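Local coordinates for putative sugar binding protein (Geobacillus stearothermophilus, PDB 6GT9) that binds galactose, and probably glucose as well, and probably serves as the sugar-sensing component of a three-component system linked to galactan utilization, at residues D74-I79 with A99-V104; I92-T97 with A165-L170; V115-T120 with V128-T133; I158-L163 with I190-I195. All blocks are in the same frame, centred on the assembly; numbering follows the deposited sequence.

Contact 1: residues D74-I79 with A99-V104; sequences DEHLRI and AEFVPV
Two neighbouring helices, 73-85 and 98-110, pack side by side here through apolar and aromatic side chains, on the sugar-binding protein's lobe built round the parallel sheet with strand order 2-1-3-4-5-6. Strand 90-93 runs between them in sequence, so the unit is the helix-strand-helix of a Rossmann-like alternation. The short axes run nearly parallel, 8° apart and 10.8 Å at closest approach, a wide spacing that large side chains bridge. L77 does most of this. Its CD2 sits over the centre of the F101 ring, 3.4 Å from the centroid, as a CH-pi contact, while CD1 rests on CB of E100, 3.6 Å away; a branched leucine suits a place where one methyl must cap a ring and the other must fill the groove beside it. The phenylalanine has a second partner at its rim: it turns an edge toward the face of H76, planes 89° apart, in a T-shaped stack. H76 reaches this position with CG anti to the backbone N (chi1 -159°), and its NE2 is hydrogen-bonded to T93, which fixes the ring's rotation. V104 closes the groove one turn after F101, its CG2 4.1 Å from CD2 of L77.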
loop_
_atom_site.group_PDB
_atom_site.type_symbol
_atom_site.label_atom_id
_atom_site.label_comp_id
_atom_site.label_asym_id
_atom_site.label_seq_id
_atom_site.Cartn_x
_atom_site.Cartn_y
_atom_site.Cartn_z
ATOM N N ASP A 74 17.245 -2.273 1.384
ATOM C CA ASP A 74 18.333 -3.250 1.369
ATOM C C ASP A 74 17.956 -4.519 2.112
ATOM O O ASP A 74 18.253 -5.626 1.647
ATOM C CB ASP A 74 19.607 -2.652 1.968
ATOM C CG ASP A 74 20.224 -1.589 1.074
ATOM O OD1 ASP A 74 19.964 -1.620 -0.152
ATOM O OD2 ASP A 74 20.958 -0.720 1.598
ATOM N N GLU A 75 17.323 -4.391 3.280
ATOM C CA GLU A 75 16.919 -5.587 4.017
ATOM C C GLU A 75 15.889 -6.396 3.226
ATOM O O GLU A 75 15.945 -7.633 3.183
ATOM C CB GLU A 75 16.374 -5.183 5.387
ATOM C CG GLU A 75 15.841 -6.318 6.238
ATOM C CD GLU A 75 16.908 -7.306 6.691
ATOM O OE1 GLU A 75 18.125 -7.075 6.458
ATOM O OE2 GLU A 75 16.506 -8.324 7.298
ATOM N N HIS A 76 14.946 -5.699 2.596
ATOM C CA HIS A 76 13.957 -6.327 1.729
ATOM C C HIS A 76 14.630 -7.120 0.616
ATOM O O HIS A 76 14.270 -8.271 0.352
ATOM C CB HIS A 76 13.050 -5.231 1.158
ATOM C CG HIS A 76 11.715 -5.709 0.665
ATOM N ND1 HIS A 76 10.571 -4.949 0.790
ATOM C CD2 HIS A 76 11.346 -6.843 0.022
ATOM C CE1 HIS A 76 9.551 -5.602 0.265
ATOM N NE2 HIS A 76 9.992 -6.752 -0.215
ATOM N N LEU A 77 15.605 -6.526 -0.033
ATOM C CA LEU A 77 16.297 -7.201 -1.077
ATOM C C LEU A 77 17.139 -8.364 -0.568
ATOM O O LEU A 77 17.328 -9.300 -1.257
ATOM C CB LEU A 77 17.162 -6.272 -1.872
ATOM C CG LEU A 77 16.448 -5.173 -2.605
ATOM C CD1 LEU A 77 17.464 -4.261 -3.226
ATOM C CD2 LEU A 77 15.486 -5.717 -3.640
ATOM N N ARG A 78 17.636 -8.294 0.639
ATOM C CA ARG A 78 18.435 -9.394 1.179
ATOM C C ARG A 78 17.564 -10.612 1.450
ATOM O O ARG A 78 17.989 -11.756 1.228
ATOM C CB ARG A 78 19.155 -8.942 2.459
ATOM C CG ARG A 78 20.039 -9.992 3.094
ATOM C CD ARG A 78 20.499 -9.539 4.504
ATOM N NE ARG A 78 19.382 -9.571 5.448
ATOM C CZ ARG A 78 18.887 -10.694 5.968
ATOM N NH1 ARG A 78 19.419 -11.874 5.650
ATOM N NH2 ARG A 78 17.862 -10.639 6.812
ATOM N N ILE A 79 16.336 -10.381 1.918
ATOM C CA ILE A 79 15.403 -11.468 2.197
ATOM C C ILE A 79 14.967 -12.146 0.906
ATOM O O ILE A 79 14.835 -13.378 0.849
ATOM C CB ILE A 79 14.208 -10.929 2.997
ATOM C CG1 ILE A 79 14.676 -10.515 4.401
ATOM C CG2 ILE A 79 13.081 -11.947 3.039
ATOM C CD1 ILE A 79 13.642 -9.759 5.181
ATOM N N ALA A 99 14.397 0.792 -9.405
ATOM C CA ALA A 99 15.846 0.789 -9.583
ATOM C C ALA A 99 16.499 -0.419 -8.922
ATOM O O ALA A 99 17.446 -0.998 -9.466
ATOM C CB ALA A 99 16.438 2.088 -9.025
ATOM N N GLU A 100 16.042 -0.773 -7.755
ATOM C CA GLU A 100 16.625 -1.878 -7.083
ATOM C C GLU A 100 15.946 -3.225 -7.260
ATOM O O GLU A 100 16.628 -4.227 -7.276
ATOM C CB GLU A 100 16.728 -1.590 -5.591
ATOM C CG GLU A 100 17.712 -0.490 -5.259
ATOM C CD GLU A 100 17.044 0.795 -4.866
ATOM O OE1 GLU A 100 15.946 1.080 -5.311
ATOM O OE2 GLU A 100 17.639 1.506 -4.077
ATOM N N PHE A 101 14.621 -3.229 -7.421
ATOM C CA PHE A 101 13.870 -4.482 -7.434
ATOM C C PHE A 101 13.767 -5.135 -8.804
ATOM O O PHE A 101 13.643 -6.363 -8.869
ATOM C CB PHE A 101 12.466 -4.273 -6.858
ATOM C CG PHE A 101 12.431 -4.302 -5.358
ATOM C CD1 PHE A 101 12.950 -3.249 -4.627
ATOM C CD2 PHE A 101 11.903 -5.396 -4.678
ATOM C CE1 PHE A 101 12.943 -3.279 -3.229
ATOM C CE2 PHE A 101 11.892 -5.434 -3.289
ATOM C CZ PHE A 101 12.420 -4.373 -2.565
ATOM N N VAL A 102 13.812 -4.376 -9.903
ATOM C CA VAL A 102 13.736 -4.997 -11.231
ATOM C C VAL A 102 14.912 -5.947 -11.483
ATOM O O VAL A 102 14.672 -7.117 -11.805
ATOM C CB VAL A 102 13.588 -3.933 -12.322
ATOM C CG1 VAL A 102 13.826 -4.563 -13.690
ATOM C CG2 VAL A 102 12.211 -3.278 -12.272
ATOM N N PRO A 103 16.173 -5.518 -11.357
ATOM C CA PRO A 103 17.267 -6.483 -11.557
ATOM C C PRO A 103 17.216 -7.686 -10.627
ATOM O O PRO A 103 17.597 -8.785 -11.046
ATOM C CB PRO A 103 18.531 -5.638 -11.327
ATOM C CG PRO A 103 18.064 -4.414 -10.615
ATOM C CD PRO A 103 16.691 -4.159 -11.129
ATOM N N VAL A 104 16.754 -7.526 -9.384
ATOM C CA VAL A 104 16.715 -8.664 -8.467
ATOM C C VAL A 104 15.569 -9.607 -8.824
ATOM O O VAL A 104 15.726 -10.832 -8.781
ATOM C CB VAL A 104 16.616 -8.184 -7.009
ATOM C CG1 VAL A 104 16.478 -9.371 -6.062
ATOM C CG2 VAL A 104 17.834 -7.359 -6.642
#

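Contact 2: residues I92-T97 with A165-L170; sequences ITQGLT and AAHQQL. With GAL (beta-D-galactopyranose), chain E.
The imidazole of H167 has the side-chain NE2 of Q168 over the centre of one face, with A165 CB and the sugar's O2 at its edge, in the ring plane; the amide of Q94 is turned 84° from the ring and meets it obliquely. This is the cleft of a two-lobed periplasmic-binding-protein fold, where the loop after strand 90-93 of one lobe meets the start of helix 166-179 of the other beside bound galactose. H167 suits the site because its ring can fill space and donate at once: NE2 hydrogen-bonds O3 of the sugar at 3.2 Å and O4 only weakly, at 3.5 Å. The ring reaches there with CG between the backbone N and the carbonyl carbon (chi1 59°). Q94 NE2 also lies 3.2 Å from the sugar's O3, and is hydrogen-bonded to D119 and E38, two residues of the galactose site, so the amide is held by the carboxylates around it. Beside the polar cluster, L96 lays CD1 against CE1 of H167 at 3.8 Å and against CB of A165 at 3.9 Å. Small alanines let the loop come close: A165 is the N-cap residue, and the first turn of the helix lends an amide to the other lobe. That bond, A166 N to L96 O, is 2.7 Å long, with an angle of 162° at the hydrogen.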
loop_
_atom_site.group_PDB
_atom_site.type_symbol
_atom_site.label_atom_id
_atom_site.label_comp_id
_atom_site.label_asym_id
_atom_site.label_seq_id
_atom_site.Cartn_x
_atom_site.Cartn_y
_atom_site.Cartn_z
ATOM N N ILE A 92 6.621 -14.122 -3.603
ATOM C CA ILE A 92 5.602 -13.088 -3.755
ATOM C C ILE A 92 6.070 -11.868 -2.978
ATOM O O ILE A 92 6.360 -11.969 -1.779
ATOM C CB ILE A 92 4.233 -13.573 -3.250
ATOM C CG1 ILE A 92 3.848 -14.884 -3.945
ATOM C CG2 ILE A 92 3.153 -12.478 -3.449
ATOM C CD1 ILE A 92 2.762 -15.680 -3.230
ATOM N N THR A 93 6.137 -10.720 -3.653
ATOM C CA THR A 93 6.737 -9.528 -3.069
ATOM C C THR A 93 6.247 -8.286 -3.800
ATOM O O THR A 93 5.855 -8.344 -4.964
ATOM C CB THR A 93 8.264 -9.575 -3.155
ATOM O OG1 THR A 93 8.813 -8.389 -2.580
ATOM C CG2 THR A 93 8.682 -9.648 -4.614
ATOM N N GLN A 94 6.323 -7.151 -3.114
ATOM C CA GLN A 94 6.214 -5.871 -3.801
ATOM C C GLN A 94 7.411 -5.685 -4.723
ATOM O O GLN A 94 8.531 -6.110 -4.415
ATOM C CB GLN A 94 6.197 -4.720 -2.804
ATOM C CG GLN A 94 4.983 -4.588 -1.936
ATOM C CD GLN A 94 5.324 -3.773 -0.697
ATOM O OE1 GLN A 94 6.186 -4.177 0.079
ATOM N NE2 GLN A 94 4.683 -2.603 -0.532
ATOM N N GLY A 95 7.173 -5.055 -5.865
ATOM C CA GLY A 95 8.277 -4.499 -6.619
ATOM C C GLY A 95 8.495 -3.106 -6.079
ATOM O O GLY A 95 8.088 -2.128 -6.709
ATOM N N LEU A 96 9.110 -3.008 -4.892
ATOM C CA LEU A 96 8.986 -1.799 -4.076
ATOM C C LEU A 96 9.569 -0.575 -4.774
ATOM O O LEU A 96 8.998 0.523 -4.697
ATOM C CB LEU A 96 9.651 -2.020 -2.722
ATOM C CG LEU A 96 9.250 -1.086 -1.586
ATOM C CD1 LEU A 96 7.723 -0.999 -1.479
ATOM C CD2 LEU A 96 9.855 -1.609 -0.294
ATOM N N THR A 97 10.714 -0.732 -5.437
ATOM C CA THR A 97 11.296 0.316 -6.266
ATOM C C THR A 97 11.617 -0.267 -7.629
ATOM O O THR A 97 11.751 -1.479 -7.787
ATOM C CB THR A 97 12.576 0.904 -5.671
ATOM O OG1 THR A 97 13.573 -0.132 -5.574
ATOM C CG2 THR A 97 12.309 1.497 -4.300
ATOM N N ALA A 165 9.277 4.517 -2.705
ATOM C CA ALA A 165 8.437 3.359 -2.998
ATOM C C ALA A 165 7.482 3.645 -4.149
ATOM O O ALA A 165 6.811 4.684 -4.193
ATOM C CB ALA A 165 7.638 2.935 -1.771
ATOM N N ALA A 166 7.392 2.678 -5.060
ATOM C CA ALA A 166 6.696 2.881 -6.318
ATOM C C ALA A 166 5.204 3.120 -6.114
ATOM O O ALA A 166 4.618 3.965 -6.794
ATOM C CB ALA A 166 6.941 1.678 -7.238
ATOM N N HIS A 167 4.559 2.384 -5.200
ATOM C CA HIS A 167 3.116 2.570 -5.023
ATOM C C HIS A 167 2.807 3.917 -4.388
ATOM O O HIS A 167 1.794 4.548 -4.715
ATOM C CB HIS A 167 2.495 1.432 -4.201
ATOM C CG HIS A 167 3.064 1.247 -2.824
ATOM N ND1 HIS A 167 4.379 1.509 -2.501
ATOM C CD2 HIS A 167 2.506 0.718 -1.707
ATOM C CE1 HIS A 167 4.598 1.185 -1.236
ATOM N NE2 HIS A 167 3.478 0.699 -0.733
ATOM N N GLN A 168 3.679 4.374 -3.492
ATOM C CA GLN A 168 3.529 5.703 -2.907
ATOM C C GLN A 168 3.702 6.781 -3.962
ATOM O O GLN A 168 2.913 7.733 -4.023
ATOM C CB GLN A 168 4.539 5.884 -1.771
ATOM C CG GLN A 168 4.354 4.872 -0.654
ATOM C CD GLN A 168 2.960 4.945 -0.058
ATOM O OE1 GLN A 168 2.651 5.862 0.700
ATOM N NE2 GLN A 168 2.103 3.989 -0.420
ATOM N N GLN A 169 4.733 6.653 -4.801
ATOM C CA GLN A 169 4.931 7.630 -5.871
ATOM C C GLN A 169 3.715 7.697 -6.778
ATOM O O GLN A 169 3.270 8.791 -7.161
ATOM C CB GLN A 169 6.179 7.278 -6.680
ATOM C CG GLN A 169 7.504 7.579 -5.987
ATOM C CD GLN A 169 8.688 6.972 -6.732
ATOM O OE1 GLN A 169 8.515 6.298 -7.748
ATOM N NE2 GLN A 169 9.888 7.198 -6.223
ATOM N N LEU A 170 3.146 6.539 -7.117
ATOM C CA LEU A 170 2.023 6.529 -8.047
ATOM C C LEU A 170 0.769 7.142 -7.425
ATOM O O LEU A 170 0.017 7.842 -8.114
ATOM C CB LEU A 170 1.759 5.101 -8.536
ATOM C CG LEU A 170 2.768 4.510 -9.530
ATOM C CD1 LEU A 170 2.460 3.029 -9.779
ATOM C CD2 LEU A 170 2.741 5.259 -10.852
HETATM C C1 GAL E . -0.812 0.474 2.381
HETATM C C2 GAL E . 0.124 -0.094 1.333
HETATM C C3 GAL E . 1.070 -1.151 1.933
HETATM C C4 GAL E . 1.837 -0.560 3.104
HETATM C C5 GAL E . 0.882 0.080 4.098
HETATM C C6 GAL E . 1.610 0.850 5.202
HETATM O O1 GAL E . -1.641 1.458 1.796
HETATM O O2 GAL E . -0.613 -0.716 0.271
HETATM O O3 GAL E . 2.029 -1.516 0.989
HETATM O O4 GAL E . 2.771 0.421 2.642
HETATM O O5 GAL E . -0.049 1.046 3.463
HETATM O O6 GAL E . 0.749 1.105 6.290
#

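Contact 3: residues V115-T120 with V128-T133; sequences VVTIDT and VAYVGT. With GAL (beta-D-galactopyranose), chain E.
Strands 115-118 and 129-132 run parallel, their axes 4.7 Å apart and 23° askew, joined by hydrogen bonds in which the donor alternates between the segments: T117 N to A129 O (3.0 Å), V131 N to T117 O, and D119 N to V131 O. V128 N adds a bond to V115 O at the start of the pair. On the face carrying T117 and Y130, the two side chains cross at about a right angle, with OG1 of T117 3.2 Å from CB of Y130 and near the edge of its ring; the same hydroxyl is hydrogen-bonded to D121. The other face takes V116, I118 and V131, beta-branched residues that suit an extended backbone; V116 packs on helix 269-284 and I118 on helix 43-59. In the parallel sheet of this Rossmann-like lobe, ligand-binding residues lie just beyond the C-terminal strand ends, and D119 follows I118 in exactly that place. Its CG is anti to the backbone N (chi1 173°), which carries the carboxylate to galactose: OD2 accepts from the sugar's O2 at 2.6 Å. OD1 lies 2.8 Å from O3 and receives T120 OG1 on its anti side, well out of the carboxylate plane. The Y130 ring points along the sheet toward D119 and T120, and its hydroxyl donates to T133 O at 2.7 Å. A water bridges the two segments, donating to D119 O (2.6 Å) and accepting from T133 N.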
loop_
_atom_site.group_PDB
_atom_site.type_symbol
_atom_site.label_atom_id
_atom_site.label_comp_id
_atom_site.label_asym_id
_atom_site.label_seq_id
_atom_site.Cartn_x
_atom_site.Cartn_y
_atom_site.Cartn_z
ATOM N N VAL A 115 8.159 -15.268 -9.924
ATOM C CA VAL A 115 7.900 -14.141 -9.038
ATOM C C VAL A 115 6.533 -13.571 -9.373
ATOM O O VAL A 115 6.235 -13.302 -10.544
ATOM C CB VAL A 115 8.995 -13.060 -9.145
ATOM C CG1 VAL A 115 8.596 -11.788 -8.357
ATOM C CG2 VAL A 115 10.330 -13.610 -8.611
ATOM N N VAL A 116 5.690 -13.435 -8.350
ATOM C CA VAL A 116 4.426 -12.710 -8.452
ATOM C C VAL A 116 4.566 -11.449 -7.614
ATOM O O VAL A 116 4.954 -11.520 -6.440
ATOM C CB VAL A 116 3.236 -13.562 -7.980
ATOM C CG1 VAL A 116 1.961 -12.706 -7.875
ATOM C CG2 VAL A 116 2.990 -14.740 -8.947
ATOM N N THR A 117 4.294 -10.296 -8.214
ATOM C CA THR A 117 4.282 -9.074 -7.435
ATOM C C THR A 117 2.905 -8.873 -6.819
ATOM O O THR A 117 1.884 -9.283 -7.378
ATOM C CB THR A 117 4.675 -7.867 -8.289
ATOM O OG1 THR A 117 3.902 -7.847 -9.500
ATOM C CG2 THR A 117 6.143 -7.969 -8.647
ATOM N N ILE A 118 2.892 -8.240 -5.650
ATOM C CA ILE A 118 1.681 -8.025 -4.866
ATOM C C ILE A 118 1.718 -6.600 -4.326
ATOM O O ILE A 118 2.787 -6.103 -3.951
ATOM C CB ILE A 118 1.559 -9.069 -3.730
ATOM C CG1 ILE A 118 0.255 -8.904 -2.945
ATOM C CG2 ILE A 118 2.784 -9.026 -2.775
ATOM C CD1 ILE A 118 -0.031 -10.084 -2.060
ATOM N N ASP A 119 0.558 -5.927 -4.345
ATOM C CA ASP A 119 0.357 -4.626 -3.692
ATOM C C ASP A 119 1.061 -3.485 -4.421
ATOM O O ASP A 119 0.516 -2.387 -4.535
ATOM C CB ASP A 119 0.809 -4.697 -2.212
ATOM C CG ASP A 119 0.788 -3.338 -1.508
ATOM O OD1 ASP A 119 1.824 -2.634 -1.543
ATOM O OD2 ASP A 119 -0.254 -2.983 -0.902
ATOM N N THR A 120 2.270 -3.723 -4.909
ATOM C CA THR A 120 3.053 -2.748 -5.662
ATOM C C THR A 120 3.693 -3.489 -6.829
ATOM O O THR A 120 4.371 -4.500 -6.611
ATOM C CB THR A 120 4.153 -2.116 -4.780
ATOM O OG1 THR A 120 3.579 -1.579 -3.577
ATOM C CG2 THR A 120 4.925 -1.034 -5.539
ATOM N N VAL A 128 6.005 -12.760 -13.318
ATOM C CA VAL A 128 5.011 -13.403 -14.174
ATOM C C VAL A 128 3.693 -12.645 -14.138
ATOM O O VAL A 128 3.015 -12.516 -15.162
ATOM C CB VAL A 128 4.806 -14.874 -13.776
ATOM C CG1 VAL A 128 3.773 -15.520 -14.709
ATOM C CG2 VAL A 128 6.112 -15.627 -13.827
ATOM N N ALA A 129 3.290 -12.165 -12.964
ATOM C CA ALA A 129 1.966 -11.564 -12.818
ATOM C C ALA A 129 1.986 -10.661 -11.604
ATOM O O ALA A 129 2.812 -10.837 -10.709
ATOM C CB ALA A 129 0.863 -12.612 -12.649
ATOM N N TYR A 130 1.063 -9.692 -11.593
ATOM C CA TYR A 130 0.875 -8.749 -10.496
ATOM C C TYR A 130 -0.542 -8.870 -9.963
ATOM O O TYR A 130 -1.489 -9.016 -10.741
ATOM C CB TYR A 130 1.127 -7.308 -10.968
ATOM C CG TYR A 130 0.697 -6.215 -9.998
ATOM C CD1 TYR A 130 1.228 -6.156 -8.717
ATOM C CD2 TYR A 130 -0.208 -5.220 -10.382
ATOM C CE1 TYR A 130 0.856 -5.152 -7.827
ATOM C CE2 TYR A 130 -0.590 -4.185 -9.494
ATOM C CZ TYR A 130 -0.043 -4.167 -8.219
ATOM O OH TYR A 130 -0.375 -3.197 -7.303
ATOM N N VAL A 131 -0.698 -8.809 -8.639
ATOM C CA VAL A 131 -2.018 -8.714 -8.003
ATOM C C VAL A 131 -1.974 -7.556 -7.017
ATOM O O VAL A 131 -1.258 -7.614 -6.013
ATOM C CB VAL A 131 -2.438 -10.003 -7.288
ATOM C CG1 VAL A 131 -3.901 -9.903 -6.866
ATOM C CG2 VAL A 131 -2.224 -11.212 -8.184
ATOM N N GLY A 132 -2.753 -6.520 -7.273
ATOM C CA GLY A 132 -2.744 -5.388 -6.368
ATOM C C GLY A 132 -3.554 -4.261 -6.955
ATOM O O GLY A 132 -4.048 -4.330 -8.086
ATOM N N THR A 133 -3.686 -3.220 -6.156
ATOM C CA THR A 133 -4.382 -2.024 -6.599
ATOM C C THR A 133 -3.680 -1.426 -7.810
ATOM O O THR A 133 -2.462 -1.535 -7.969
ATOM C CB THR A 133 -4.445 -1.012 -5.451
ATOM O OG1 THR A 133 -5.119 -1.598 -4.331
ATOM C CG2 THR A 133 -5.181 0.262 -5.867
HETATM C C1 GAL E . -0.812 0.474 2.381
HETATM C C2 GAL E . 0.124 -0.094 1.333
HETATM C C3 GAL E . 1.070 -1.151 1.933
HETATM C C4 GAL E . 1.837 -0.560 3.104
HETATM C C5 GAL E . 0.882 0.080 4.098
HETATM C C6 GAL E . 1.610 0.850 5.202
HETATM O O1 GAL E . -1.641 1.458 1.796
HETATM O O2 GAL E . -0.613 -0.716 0.271
HETATM O O3 GAL E . 2.029 -1.516 0.989
HETATM O O4 GAL E . 2.771 0.421 2.642
HETATM O O5 GAL E . -0.049 1.046 3.463
HETATM O O6 GAL E . 0.749 1.105 6.290
HETATM O O HOH W 1 -1.966 -2.510 -3.843
#

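Contact 4: residues I158-L163 with I190-I195; sequences IITGSL and IEESHI. With GAL (beta-D-galactopyranose), chain E.
E192 and L163 meet on the solvent side of this contact, where one side-chain bond and a close touch stand in place of the regular strand pairing. In the tight part, strands 158-160 and 190-192 run parallel, their axes 4.7 Å apart at closest approach and 27° askew. Bonds run from E191 N to I158 O, T160 N to E191 O and S193 N to T160 O. I158 and I190 lie side by side, pointing the same way, with CB of I158 4.0 Å from CG1 of I190; isoleucine, branched at CB, suits an extended strand and gives a broad apolar surface. G161 has no side chain, which leaves room for CG2 of I195 to come 3.9 Å from its CA. On the outer side, L163 is exposed and E192 partly so. The glutamate, extended beyond CG, crosses the leucine at about a right angle, and its OE2 takes the L163 amide at 2.8 Å from above the carboxylate plane; CG of the leucine sits 3.4 Å from CD of E192. The loop end turns inward instead, and I195 puts CG2 3.6 Å from C6 of galactose. Strand 185-192, at one edge of its sheet, follows 154-160 by a beta-alpha-beta crossover through helix 166-179, which covers T160 and I190, while helices 197-210 and 224-235 pack on I159.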
loop_
_atom_site.group_PDB
_atom_site.type_symbol
_atom_site.label_atom_id
_atom_site.label_comp_id
_atom_site.label_asym_id
_atom_site.label_seq_id
_atom_site.Cartn_x
_atom_site.Cartn_y
_atom_site.Cartn_z
ATOM N N ILE A 158 0.495 16.586 2.110
ATOM C CA ILE A 158 0.522 15.167 1.777
ATOM C C ILE A 158 1.472 14.478 2.735
ATOM O O ILE A 158 2.601 14.939 2.938
ATOM C CB ILE A 158 0.974 14.913 0.328
ATOM C CG1 ILE A 158 -0.018 15.519 -0.653
ATOM C CG2 ILE A 158 1.166 13.391 0.080
ATOM C CD1 ILE A 158 0.354 15.314 -2.128
ATOM N N ILE A 159 1.008 13.399 3.341
ATOM C CA ILE A 159 1.878 12.475 4.053
ATOM C C ILE A 159 1.903 11.171 3.262
ATOM O O ILE A 159 0.853 10.600 2.946
ATOM C CB ILE A 159 1.415 12.303 5.505
ATOM C CG1 ILE A 159 1.445 13.689 6.170
ATOM C CG2 ILE A 159 2.286 11.313 6.247
ATOM C CD1 ILE A 159 1.173 13.693 7.614
ATOM N N THR A 160 3.103 10.723 2.907
ATOM C CA THR A 160 3.283 9.550 2.069
ATOM C C THR A 160 4.216 8.577 2.783
ATOM O O THR A 160 5.044 8.977 3.604
ATOM C CB THR A 160 3.820 9.954 0.673
ATOM O OG1 THR A 160 3.776 8.836 -0.221
ATOM C CG2 THR A 160 5.247 10.483 0.753
ATOM N N GLY A 161 4.058 7.288 2.486
ATOM C CA GLY A 161 4.883 6.286 3.154
ATOM C C GLY A 161 6.370 6.501 2.938
ATOM O O GLY A 161 7.168 6.367 3.869
ATOM N N SER A 162 6.762 6.832 1.710
ATOM C CA SER A 162 8.142 7.159 1.370
ATOM C C SER A 162 8.144 7.776 -0.018
ATOM O O SER A 162 7.212 7.576 -0.796
ATOM C CB SER A 162 9.057 5.923 1.414
ATOM O OG SER A 162 8.676 4.953 0.457
ATOM N N LEU A 163 9.213 8.511 -0.325
ATOM C CA LEU A 163 9.351 9.152 -1.627
ATOM C C LEU A 163 9.934 8.232 -2.687
ATOM O O LEU A 163 9.932 8.598 -3.868
ATOM C CB LEU A 163 10.235 10.393 -1.515
ATOM C CG LEU A 163 9.668 11.475 -0.608
ATOM C CD1 LEU A 163 10.688 12.586 -0.391
ATOM C CD2 LEU A 163 8.377 12.019 -1.193
ATOM N N ILE A 190 4.811 17.983 1.307
ATOM C CA ILE A 190 4.820 16.530 1.145
ATOM C C ILE A 190 5.887 15.989 2.092
ATOM O O ILE A 190 7.052 16.390 2.002
ATOM C CB ILE A 190 5.119 16.102 -0.311
ATOM C CG1 ILE A 190 4.162 16.796 -1.287
ATOM C CG2 ILE A 190 5.040 14.584 -0.471
ATOM C CD1 ILE A 190 4.369 16.437 -2.749
ATOM N N GLU A 191 5.492 15.107 3.017
ATOM C CA GLU A 191 6.404 14.541 4.006
ATOM C C GLU A 191 6.240 13.025 4.084
ATOM O O GLU A 191 5.183 12.475 3.774
ATOM C CB GLU A 191 6.179 15.152 5.399
ATOM C CG GLU A 191 6.290 16.679 5.439
ATOM C CD GLU A 191 7.728 17.184 5.397
ATOM O OE1 GLU A 191 8.658 16.364 5.577
ATOM O OE2 GLU A 191 7.927 18.403 5.183
ATOM N N GLU A 192 7.306 12.356 4.524
ATOM C CA GLU A 192 7.361 10.903 4.638
ATOM C C GLU A 192 7.059 10.452 6.062
ATOM O O GLU A 192 7.569 11.023 7.031
ATOM C CB GLU A 192 8.740 10.389 4.238
ATOM C CG GLU A 192 9.118 10.707 2.813
ATOM C CD GLU A 192 10.531 10.271 2.490
ATOM O OE1 GLU A 192 11.468 11.053 2.764
ATOM O OE2 GLU A 192 10.705 9.147 1.972
ATOM N N SER A 193 6.258 9.397 6.179
ATOM C CA SER A 193 5.908 8.829 7.475
ATOM C C SER A 193 6.671 7.549 7.805
ATOM O O SER A 193 6.602 7.091 8.947
ATOM C CB SER A 193 4.407 8.529 7.524
ATOM O OG SER A 193 4.098 7.448 6.642
ATOM N N HIS A 194 7.359 6.950 6.834
ATOM C CA HIS A 194 7.994 5.635 7.015
ATOM C C HIS A 194 7.009 4.621 7.596
ATOM O O HIS A 194 7.357 3.776 8.425
ATOM C CB HIS A 194 9.264 5.772 7.850
ATOM C CG HIS A 194 10.267 6.672 7.208
ATOM N ND1 HIS A 194 10.487 7.968 7.630
ATOM C CD2 HIS A 194 11.025 6.505 6.098
ATOM C CE1 HIS A 194 11.379 8.539 6.840
ATOM N NE2 HIS A 194 11.721 7.673 5.903
ATOM N N ILE A 195 5.765 4.702 7.102
ATOM C CA ILE A 195 4.611 3.858 7.412
ATOM C C ILE A 195 4.434 3.539 8.895
ATOM O O ILE A 195 3.971 2.451 9.252
ATOM C CB ILE A 195 4.629 2.559 6.573
ATOM C CG1 ILE A 195 5.796 1.637 6.917
ATOM C CG2 ILE A 195 4.634 2.877 5.078
ATOM C CD1 ILE A 195 5.625 0.275 6.269
HETATM C C1 GAL E . -0.812 0.474 2.381
HETATM C C2 GAL E . 0.124 -0.094 1.333
HETATM C C3 GAL E . 1.070 -1.151 1.933
HETATM C C4 GAL E . 1.837 -0.560 3.104
HETATM C C5 GAL E . 0.882 0.080 4.098
HETATM C C6 GAL E . 1.610 0.850 5.202
HETATM O O1 GAL E . -1.641 1.458 1.796
HETATM O O2 GAL E . -0.613 -0.716 0.271
HETATM O O3 GAL E . 2.029 -1.516 0.989
HETATM O O4 GAL E . 2.771 0.421 2.642
HETATM O O5 GAL E . -0.049 1.046 3.463
HETATM O O6 GAL E . 0.749 1.105 6.290
#

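Contacts 1 and 3 and the 92-97 half of contact 2 lie in one lobe; contacts 1 and 3 do not touch, their nearest atoms about 6 Å apart. H76 NE2 of contact 1 lies 3.1 Å from T93 OG1 of contact 2, a probable hydrogen bond. The side chain of H76 is about 9 Å from the bound galactose, in a second shell. Contacts 2 and 3 are joined just beyond the ends of neighbouring strands, where G95 N lies 3.0 Å from T120 O. Contact 4, in the other lobe, touches the helical half of contact 2, where Q168 OE1 lies 2.7 Å from G161 N. Contact 2 thus bridges the lobes, and contacts 2, 3 and 4 all touch the sugar.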